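Local atomic coordinates of ZmpA Glycopeptidase (Clostridium perfringens, PDB entry 6XSX), a protein that probably cleaves glycosylated proteins as an M60-family metalloprotease (glycopeptidase), this chain holding its catalytic module. Residues A[56-67]-A[93-104]; A[71-79]-A[121-131]. One frame throughout, in Å; residues are numbered along the deposited sequence.

Overall arrangement
Both contacts are antiparallel strand pairings within the M60 peptidase region, with centres about 14 Å apart. Contact 1 pairs strand 60-66 with strand 96-101, the edge of a four-stranded sheet. One face is buried and mostly apolar, apart from Asn98; the other is largely exposed. Contact 2 pairs strands 75-80 and 117-123 of the large mixed sheet. Its strand part is more buried; its loop part mixes polar bonds with one CH-pi contact. The sheets meet at Ile61 on Leu76 and Ile100 on Ile91, and Phe78 packs on loop residues Ser57, Ile102 and Pro103. In contact 1 a single asparagine amide bonds backbone; in contact 2 asparagine and glutamine amides pair reciprocally.

Contact 1 (A[56-67]-A[93-104]); sequences KSGQVITVYVDV and LSKGKNVITIPE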
# COMPACT_ATOMS: atom_id res chain seq x y z
N LYS A 56 24.29 4.06 -22.85
CA LYS A 56 24.10 5.47 -23.13
C LYS A 56 23.13 5.60 -24.31
O LYS A 56 23.23 4.83 -25.26
CB LYS A 56 25.43 6.10 -23.55
CG LYS A 56 26.53 6.05 -22.51
CD LYS A 56 27.85 6.61 -23.00
CE LYS A 56 28.94 6.44 -21.96
NZ LYS A 56 30.17 7.18 -22.31
N SER A 57 22.23 6.59 -24.24
CA SER A 57 21.38 6.91 -25.38
C SER A 57 22.25 7.13 -26.61
O SER A 57 23.29 7.78 -26.51
CB SER A 57 20.48 8.10 -25.09
OG SER A 57 19.40 7.73 -24.22
N GLY A 58 21.85 6.57 -27.75
CA GLY A 58 22.57 6.80 -28.99
C GLY A 58 23.72 5.82 -29.22
O GLY A 58 24.35 5.86 -30.28
N GLN A 59 24.01 4.95 -28.24
CA GLN A 59 25.03 3.94 -28.49
C GLN A 59 24.40 2.76 -29.23
O GLN A 59 23.19 2.56 -29.21
CB GLN A 59 25.80 3.55 -27.22
CG GLN A 59 25.14 2.48 -26.35
CD GLN A 59 26.10 1.89 -25.33
OE1 GLN A 59 26.28 2.42 -24.23
NE2 GLN A 59 26.71 0.77 -25.68
N VAL A 60 25.27 1.98 -29.89
CA VAL A 60 24.89 0.75 -30.56
C VAL A 60 25.20 -0.41 -29.62
O VAL A 60 26.24 -0.42 -28.96
CB VAL A 60 25.66 0.60 -31.89
CG1 VAL A 60 25.45 -0.77 -32.53
CG2 VAL A 60 25.34 1.73 -32.87
N ILE A 61 24.27 -1.36 -29.56
CA ILE A 61 24.51 -2.65 -28.92
C ILE A 61 24.10 -3.72 -29.92
O ILE A 61 23.33 -3.43 -30.85
CB ILE A 61 23.73 -2.77 -27.59
CG1 ILE A 61 22.22 -2.60 -27.78
CG2 ILE A 61 24.29 -1.82 -26.55
CD1 ILE A 61 21.38 -3.15 -26.64
N THR A 62 24.63 -4.93 -29.75
CA THR A 62 24.28 -6.05 -30.61
C THR A 62 23.70 -7.16 -29.74
O THR A 62 24.33 -7.59 -28.78
CB THR A 62 25.47 -6.52 -31.46
OG1 THR A 62 25.98 -5.38 -32.15
CG2 THR A 62 25.07 -7.58 -32.47
N VAL A 63 22.46 -7.56 -30.05
CA VAL A 63 21.79 -8.54 -29.21
C VAL A 63 21.50 -9.77 -30.06
O VAL A 63 20.93 -9.66 -31.13
CB VAL A 63 20.51 -7.98 -28.57
CG1 VAL A 63 19.85 -9.00 -27.64
CG2 VAL A 63 20.78 -6.67 -27.84
N TYR A 64 21.92 -10.92 -29.54
CA TYR A 64 21.69 -12.20 -30.19
C TYR A 64 20.54 -12.91 -29.49
O TYR A 64 20.53 -13.00 -28.26
CB TYR A 64 22.98 -13.01 -30.18
CG TYR A 64 24.02 -12.44 -31.10
CD1 TYR A 64 24.00 -12.73 -32.46
CD2 TYR A 64 24.99 -11.58 -30.63
CE1 TYR A 64 24.94 -12.20 -33.33
CE2 TYR A 64 25.94 -11.04 -31.48
CZ TYR A 64 25.91 -11.34 -32.83
OH TYR A 64 26.85 -10.80 -33.66
N VAL A 65 19.58 -13.38 -30.29
CA VAL A 65 18.35 -13.97 -29.79
C VAL A 65 18.19 -15.36 -30.42
O VAL A 65 18.20 -15.51 -31.64
CB VAL A 65 17.14 -13.07 -30.11
CG1 VAL A 65 15.82 -13.73 -29.73
CG2 VAL A 65 17.25 -11.69 -29.49
N ASP A 66 18.02 -16.37 -29.56
CA ASP A 66 17.72 -17.72 -30.02
C ASP A 66 16.36 -18.14 -29.48
O ASP A 66 16.18 -18.24 -28.26
CB ASP A 66 18.87 -18.67 -29.65
CG ASP A 66 18.60 -20.14 -29.91
OD1 ASP A 66 17.58 -20.47 -30.56
OD2 ASP A 66 19.42 -20.96 -29.46
N VAL A 67 15.39 -18.34 -30.39
CA VAL A 67 14.11 -18.97 -30.10
C VAL A 67 13.88 -20.03 -31.18
O VAL A 67 14.55 -20.00 -32.22
CB VAL A 67 12.93 -17.97 -30.09
CG1 VAL A 67 13.05 -16.94 -28.98
CG2 VAL A 67 12.74 -17.30 -31.45
N LEU A 93 12.74 -7.51 -30.63
CA LEU A 93 13.89 -8.29 -31.04
C LEU A 93 13.42 -9.35 -32.04
O LEU A 93 12.31 -9.84 -31.94
CB LEU A 93 14.53 -8.99 -29.83
CG LEU A 93 15.13 -8.10 -28.75
CD1 LEU A 93 15.56 -8.92 -27.54
CD2 LEU A 93 16.32 -7.31 -29.29
N SER A 94 14.31 -9.71 -32.96
CA SER A 94 14.02 -10.82 -33.86
C SER A 94 15.02 -11.95 -33.62
O SER A 94 16.04 -11.75 -32.97
CB SER A 94 14.03 -10.34 -35.28
OG SER A 94 15.07 -9.40 -35.46
N LYS A 95 14.71 -13.15 -34.11
CA LYS A 95 15.68 -14.22 -33.95
C LYS A 95 16.97 -13.87 -34.69
O LYS A 95 16.94 -13.26 -35.76
CB LYS A 95 15.10 -15.57 -34.38
CG LYS A 95 16.12 -16.70 -34.35
CD LYS A 95 15.54 -18.07 -34.64
CE LYS A 95 16.60 -19.15 -34.55
NZ LYS A 95 15.96 -20.49 -34.55
N GLY A 96 18.11 -14.27 -34.11
CA GLY A 96 19.42 -13.98 -34.67
C GLY A 96 19.99 -12.66 -34.15
O GLY A 96 19.80 -12.32 -32.98
N LYS A 97 20.65 -11.92 -35.04
CA LYS A 97 21.43 -10.73 -34.69
C LYS A 97 20.55 -9.48 -34.72
O LYS A 97 19.75 -9.31 -35.64
CB LYS A 97 22.59 -10.61 -35.69
CG LYS A 97 23.52 -9.41 -35.50
CD LYS A 97 24.49 -9.26 -36.66
CE LYS A 97 25.43 -8.09 -36.50
NZ LYS A 97 26.39 -8.00 -37.63
N ASN A 98 20.70 -8.61 -33.71
CA ASN A 98 19.97 -7.35 -33.66
C ASN A 98 20.97 -6.22 -33.39
O ASN A 98 21.55 -6.15 -32.30
CB ASN A 98 18.91 -7.32 -32.56
CG ASN A 98 17.86 -8.41 -32.66
OD1 ASN A 98 16.73 -8.15 -33.08
ND2 ASN A 98 18.21 -9.63 -32.30
N VAL A 99 21.14 -5.33 -34.37
CA VAL A 99 21.94 -4.13 -34.18
C VAL A 99 21.00 -3.02 -33.73
O VAL A 99 20.18 -2.54 -34.51
CB VAL A 99 22.73 -3.76 -35.46
CG1 VAL A 99 23.65 -2.57 -35.24
CG2 VAL A 99 23.55 -4.95 -35.98
N ILE A 100 21.11 -2.63 -32.44
CA ILE A 100 20.17 -1.71 -31.83
C ILE A 100 20.87 -0.40 -31.45
O ILE A 100 21.90 -0.41 -30.76
CB ILE A 100 19.46 -2.33 -30.61
CG1 ILE A 100 18.70 -3.61 -31.00
CG2 ILE A 100 18.52 -1.33 -29.96
CD1 ILE A 100 18.40 -4.50 -29.84
N THR A 101 20.25 0.71 -31.87
CA THR A 101 20.58 2.05 -31.39
C THR A 101 19.72 2.33 -30.16
O THR A 101 18.50 2.27 -30.22
CB THR A 101 20.44 3.11 -32.49
OG1 THR A 101 21.32 2.73 -33.55
CG2 THR A 101 20.80 4.51 -32.04
N ILE A 102 20.38 2.61 -29.03
CA ILE A 102 19.66 2.89 -27.80
C ILE A 102 18.91 4.21 -27.97
O ILE A 102 19.49 5.21 -28.38
CB ILE A 102 20.60 2.88 -26.58
CG1 ILE A 102 21.25 1.51 -26.39
CG2 ILE A 102 19.86 3.34 -25.32
CD1 ILE A 102 20.25 0.35 -26.30
N PRO A 103 17.59 4.28 -27.69
CA PRO A 103 16.84 5.52 -27.88
C PRO A 103 17.14 6.57 -26.80
O PRO A 103 17.87 6.31 -25.84
CB PRO A 103 15.38 5.05 -27.81
CG PRO A 103 15.43 3.86 -26.88
CD PRO A 103 16.75 3.18 -27.19
N GLU A 104 16.52 7.74 -26.97
CA GLU A 104 16.78 8.88 -26.11
C GLU A 104 15.45 9.53 -25.72
O GLU A 104 14.63 9.83 -26.59
CB GLU A 104 17.70 9.87 -26.84
CG GLU A 104 18.10 11.06 -25.99
CD GLU A 104 18.96 12.11 -26.68
OE1 GLU A 104 19.24 11.94 -27.89
OE2 GLU A 104 19.34 13.11 -26.02
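Val63 O takes two N-H groups from Asn98. The side-chain ND2 of Asn98 lies 3.0 Å from Val63 O, in a nearly straight bond (165° at the hydrogen). The donor stands above the carbonyl plane, not on a lone pair. The backbone bond from Asn98 N to the same oxygen is weak, bent to 129°. Asn98 CG is anti to its own carbonyl carbon (chi1 -58°), which sets the amide beside the backbone N. There ND2 also gives to Ser94 O, and OD1 receives Ser94 N at 2.9 Å, in plane on a lone pair. Three side-chain bonds thus satisfy this buried amide and fix its rotation.

Strands 60-66 and 96-101 run antiparallel, with Ile61-Ile100, Val63-Asn98 and Val65-Gly96 as hydrogen-bonded pairs. Strand 96-101 is an edge of a four-stranded antiparallel sheet, and strand 136-140 flanks 60-66 across from it. The face with Ile61, Val63, Val65 and Ile100 turns inward. Ile61 packs on Leu76 and Ile100 on Ile91 of the large sheet, an arrangement consistent with a beta sandwich. Ile61 CD1 meets Ile102 CD1 at 3.7 Å, the side chains crossing at about a right angle. Val65 CG2 touches Leu93 CD1 at 3.8 Å.

On the outer face the Tyr64 ring runs alongside Lys97, with CE1 of Tyr64 3.7 Å from CB of Lys97. Val60 CG1 meets Val99 CG1.

Both ends are tied by polar bonds. A type II turn spans Lys56 to Gln59; its Gly58 N gives to Ile102 O, and Ser57 OG gives to Pro103 O at 2.6 Å. At the far end, the extended Lys95 chain brings NZ to within 2.8 Å of Val67 O, and Lys95 NZ also forms a salt bridge with Asp69.

Contact 2 (A[71-79]-A[121-131]); sequences KPTPKLVFK and YTSNPYTSEEQ
Lys75 and Ser123 make one hydrogen-bonded antiparallel pair, and Val77 and Tyr121 the next. Lys75 N gives to Ser123 O at 2.8 Å, and Val77 N to Tyr121 O at 2.7 Å. These bonds join adjacent strands of the large mixed sheet, with strands 88-91 and 49-56 on their outer sides.

Beyond the strands, side-chain amides take over. Gln131 CG is anti to the backbone N (chi1 -176°), and the extended chain carries NE2 back to the loop. Gln131 NE2 gives to Pro72 O at 3.1 Å from above the carbonyl plane. It also gives to Asn124 OD1 at 2.8 Å, while Asn124 ND2 returns a bond to Gln131 OE1. The two amides pair through two hydrogen bonds, each accepted in the carbonyl plane on a lone pair. Ser29 and Gln28 add further partners. Thr127 and Glu130 form a capping box at the start of helix 128-131. Tyr121 OH bonds Asp180.

One water joins three groups. It donates to Thr73 O at 2.7 Å, accepts from Lys75 NZ, and bonds Tyr126 OH at 2.6 Å.

The apolar contacts are few. Pro72 CB sits over one face of the Tyr126 ring, 3.7 Å from its centroid and 11° off the normal, a CH-pi contact. Val77 CB packs against Tyr121 CB, and Lys79 CB lies 3.7 Å from Tyr121 CE2. The Tyr121 ring also meets Trp48.

The amide bonds, the proline CH-pi contact and the water thus hold loops 71-74 and 124-127 together beyond the strand pairing, and Gln131 ties the helix to segment 71-79.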
# COMPACT_ATOMS: atom_id res chain seq x y z
N LYS A 71 8.57 -18.76 -33.51
CA LYS A 71 8.01 -18.56 -32.18
C LYS A 71 8.23 -17.12 -31.72
O LYS A 71 9.17 -16.46 -32.14
CB LYS A 71 8.67 -19.49 -31.17
CG LYS A 71 8.33 -20.97 -31.30
CD LYS A 71 6.85 -21.25 -31.39
CE LYS A 71 6.58 -22.72 -31.63
NZ LYS A 71 5.13 -22.99 -31.65
N PRO A 72 7.37 -16.57 -30.82
CA PRO A 72 7.55 -15.20 -30.36
C PRO A 72 8.85 -14.97 -29.58
O PRO A 72 9.37 -15.86 -28.91
CB PRO A 72 6.28 -14.93 -29.54
CG PRO A 72 5.80 -16.31 -29.11
CD PRO A 72 6.18 -17.22 -30.26
N THR A 73 9.39 -13.76 -29.71
CA THR A 73 10.69 -13.39 -29.17
C THR A 73 10.49 -12.50 -27.95
O THR A 73 9.53 -11.73 -27.90
CB THR A 73 11.50 -12.62 -30.21
OG1 THR A 73 10.74 -11.49 -30.65
CG2 THR A 73 11.92 -13.48 -31.39
N PRO A 74 11.40 -12.58 -26.95
CA PRO A 74 11.39 -11.67 -25.81
C PRO A 74 11.73 -10.26 -26.29
O PRO A 74 12.14 -10.06 -27.43
CB PRO A 74 12.51 -12.19 -24.90
CG PRO A 74 13.44 -12.95 -25.84
CD PRO A 74 12.53 -13.53 -26.89
N LYS A 75 11.54 -9.30 -25.38
CA LYS A 75 11.79 -7.89 -25.63
C LYS A 75 12.87 -7.39 -24.66
O LYS A 75 13.05 -7.96 -23.58
CB LYS A 75 10.47 -7.12 -25.51
CG LYS A 75 9.50 -7.43 -26.65
CD LYS A 75 8.03 -7.49 -26.29
CE LYS A 75 7.16 -8.12 -27.37
NZ LYS A 75 7.54 -7.70 -28.74
N LEU A 76 13.58 -6.35 -25.09
CA LEU A 76 14.44 -5.60 -24.20
C LEU A 76 13.67 -4.36 -23.74
O LEU A 76 12.89 -3.79 -24.52
CB LEU A 76 15.68 -5.18 -25.00
CG LEU A 76 17.03 -5.33 -24.31
CD1 LEU A 76 17.23 -6.76 -23.81
CD2 LEU A 76 18.14 -4.95 -25.27
N VAL A 77 13.88 -3.98 -22.47
CA VAL A 77 13.40 -2.72 -21.95
C VAL A 77 14.63 -1.86 -21.64
O VAL A 77 15.50 -2.27 -20.88
CB VAL A 77 12.50 -2.91 -20.71
CG1 VAL A 77 12.06 -1.58 -20.10
CG2 VAL A 77 11.28 -3.78 -21.03
N PHE A 78 14.70 -0.69 -22.29
CA PHE A 78 15.60 0.38 -21.90
C PHE A 78 14.86 1.28 -20.92
O PHE A 78 13.73 1.70 -21.19
CB PHE A 78 16.10 1.18 -23.11
CG PHE A 78 16.76 2.51 -22.80
CD1 PHE A 78 17.99 2.57 -22.16
CD2 PHE A 78 16.15 3.70 -23.15
CE1 PHE A 78 18.59 3.79 -21.87
CE2 PHE A 78 16.74 4.92 -22.86
CZ PHE A 78 17.97 4.97 -22.22
N LYS A 79 15.51 1.56 -19.78
CA LYS A 79 14.94 2.44 -18.78
C LYS A 79 15.92 3.59 -18.53
O LYS A 79 17.00 3.36 -17.99
CB LYS A 79 14.57 1.64 -17.52
CG LYS A 79 13.81 2.40 -16.43
CD LYS A 79 14.75 3.02 -15.40
CE LYS A 79 14.05 3.70 -14.24
NZ LYS A 79 13.53 5.04 -14.62
N TYR A 121 16.51 -4.20 -19.01
CA TYR A 121 15.82 -5.35 -18.46
C TYR A 121 15.24 -6.17 -19.61
O TYR A 121 15.11 -5.68 -20.73
CB TYR A 121 14.69 -4.89 -17.54
CG TYR A 121 15.06 -3.83 -16.52
CD1 TYR A 121 15.97 -4.09 -15.51
CD2 TYR A 121 14.48 -2.57 -16.57
CE1 TYR A 121 16.31 -3.13 -14.58
CE2 TYR A 121 14.80 -1.59 -15.64
CZ TYR A 121 15.71 -1.88 -14.64
OH TYR A 121 16.03 -0.92 -13.73
N THR A 122 14.88 -7.43 -19.31
CA THR A 122 14.16 -8.25 -20.27
C THR A 122 12.70 -8.33 -19.86
O THR A 122 12.35 -8.29 -18.68
CB THR A 122 14.77 -9.66 -20.42
OG1 THR A 122 14.59 -10.38 -19.20
CG2 THR A 122 16.24 -9.64 -20.75
N SER A 123 11.86 -8.45 -20.89
CA SER A 123 10.44 -8.74 -20.75
C SER A 123 10.14 -9.89 -21.70
O SER A 123 10.47 -9.80 -22.88
CB SER A 123 9.63 -7.53 -21.08
OG SER A 123 8.25 -7.86 -21.11
N ASN A 124 9.55 -10.97 -21.16
CA ASN A 124 9.25 -12.14 -21.96
C ASN A 124 7.81 -12.57 -21.70
O ASN A 124 7.58 -13.57 -21.03
CB ASN A 124 10.22 -13.29 -21.69
CG ASN A 124 10.12 -14.38 -22.74
OD1 ASN A 124 9.79 -14.10 -23.89
ND2 ASN A 124 10.38 -15.61 -22.35
N PRO A 125 6.81 -11.83 -22.24
CA PRO A 125 5.42 -11.99 -21.81
C PRO A 125 4.66 -13.08 -22.56
O PRO A 125 3.57 -12.85 -23.09
CB PRO A 125 4.88 -10.56 -22.05
CG PRO A 125 5.60 -10.14 -23.33
CD PRO A 125 6.97 -10.78 -23.26
N TYR A 126 5.23 -14.29 -22.59
CA TYR A 126 4.66 -15.42 -23.29
C TYR A 126 4.71 -16.66 -22.41
O TYR A 126 5.58 -16.78 -21.54
CB TYR A 126 5.39 -15.67 -24.62
CG TYR A 126 5.39 -14.47 -25.53
CD1 TYR A 126 4.27 -14.15 -26.28
CD2 TYR A 126 6.49 -13.63 -25.60
CE1 TYR A 126 4.25 -13.04 -27.11
CE2 TYR A 126 6.48 -12.51 -26.41
CZ TYR A 126 5.36 -12.21 -27.16
OH TYR A 126 5.37 -11.10 -27.95
N THR A 127 3.80 -17.60 -22.68
CA THR A 127 3.77 -18.87 -21.97
C THR A 127 4.64 -19.90 -22.70
O THR A 127 4.94 -19.74 -23.88
CB THR A 127 2.34 -19.39 -21.87
OG1 THR A 127 1.95 -19.80 -23.18
CG2 THR A 127 1.37 -18.36 -21.32
N SER A 128 5.02 -20.95 -21.96
CA SER A 128 5.69 -22.12 -22.49
C SER A 128 4.99 -22.63 -23.74
O SER A 128 5.63 -22.85 -24.76
CB SER A 128 5.74 -23.20 -21.45
OG SER A 128 6.80 -22.94 -20.56
N GLU A 129 3.67 -22.82 -23.63
CA GLU A 129 2.88 -23.37 -24.72
C GLU A 129 3.01 -22.46 -25.95
O GLU A 129 3.10 -22.96 -27.07
CB GLU A 129 1.43 -23.62 -24.29
N GLU A 130 3.06 -21.14 -25.73
CA GLU A 130 3.13 -20.16 -26.82
C GLU A 130 4.52 -20.13 -27.46
O GLU A 130 4.64 -19.97 -28.67
CB GLU A 130 2.81 -18.75 -26.30
CG GLU A 130 1.33 -18.51 -26.08
CD GLU A 130 0.99 -17.20 -25.39
OE1 GLU A 130 1.88 -16.62 -24.74
OE2 GLU A 130 -0.16 -16.77 -25.51
N GLN A 131 5.57 -20.25 -26.64
CA GLN A 131 6.90 -19.86 -27.07
C GLN A 131 7.76 -21.07 -27.39
O GLN A 131 8.73 -20.96 -28.14
CB GLN A 131 7.52 -18.94 -26.01
CG GLN A 131 8.89 -18.38 -26.38
CD GLN A 131 9.29 -17.33 -25.37
OE1 GLN A 131 9.54 -17.63 -24.20
NE2 GLN A 131 9.32 -16.08 -25.82
O HOH W 1 7.55 -10.55 -29.23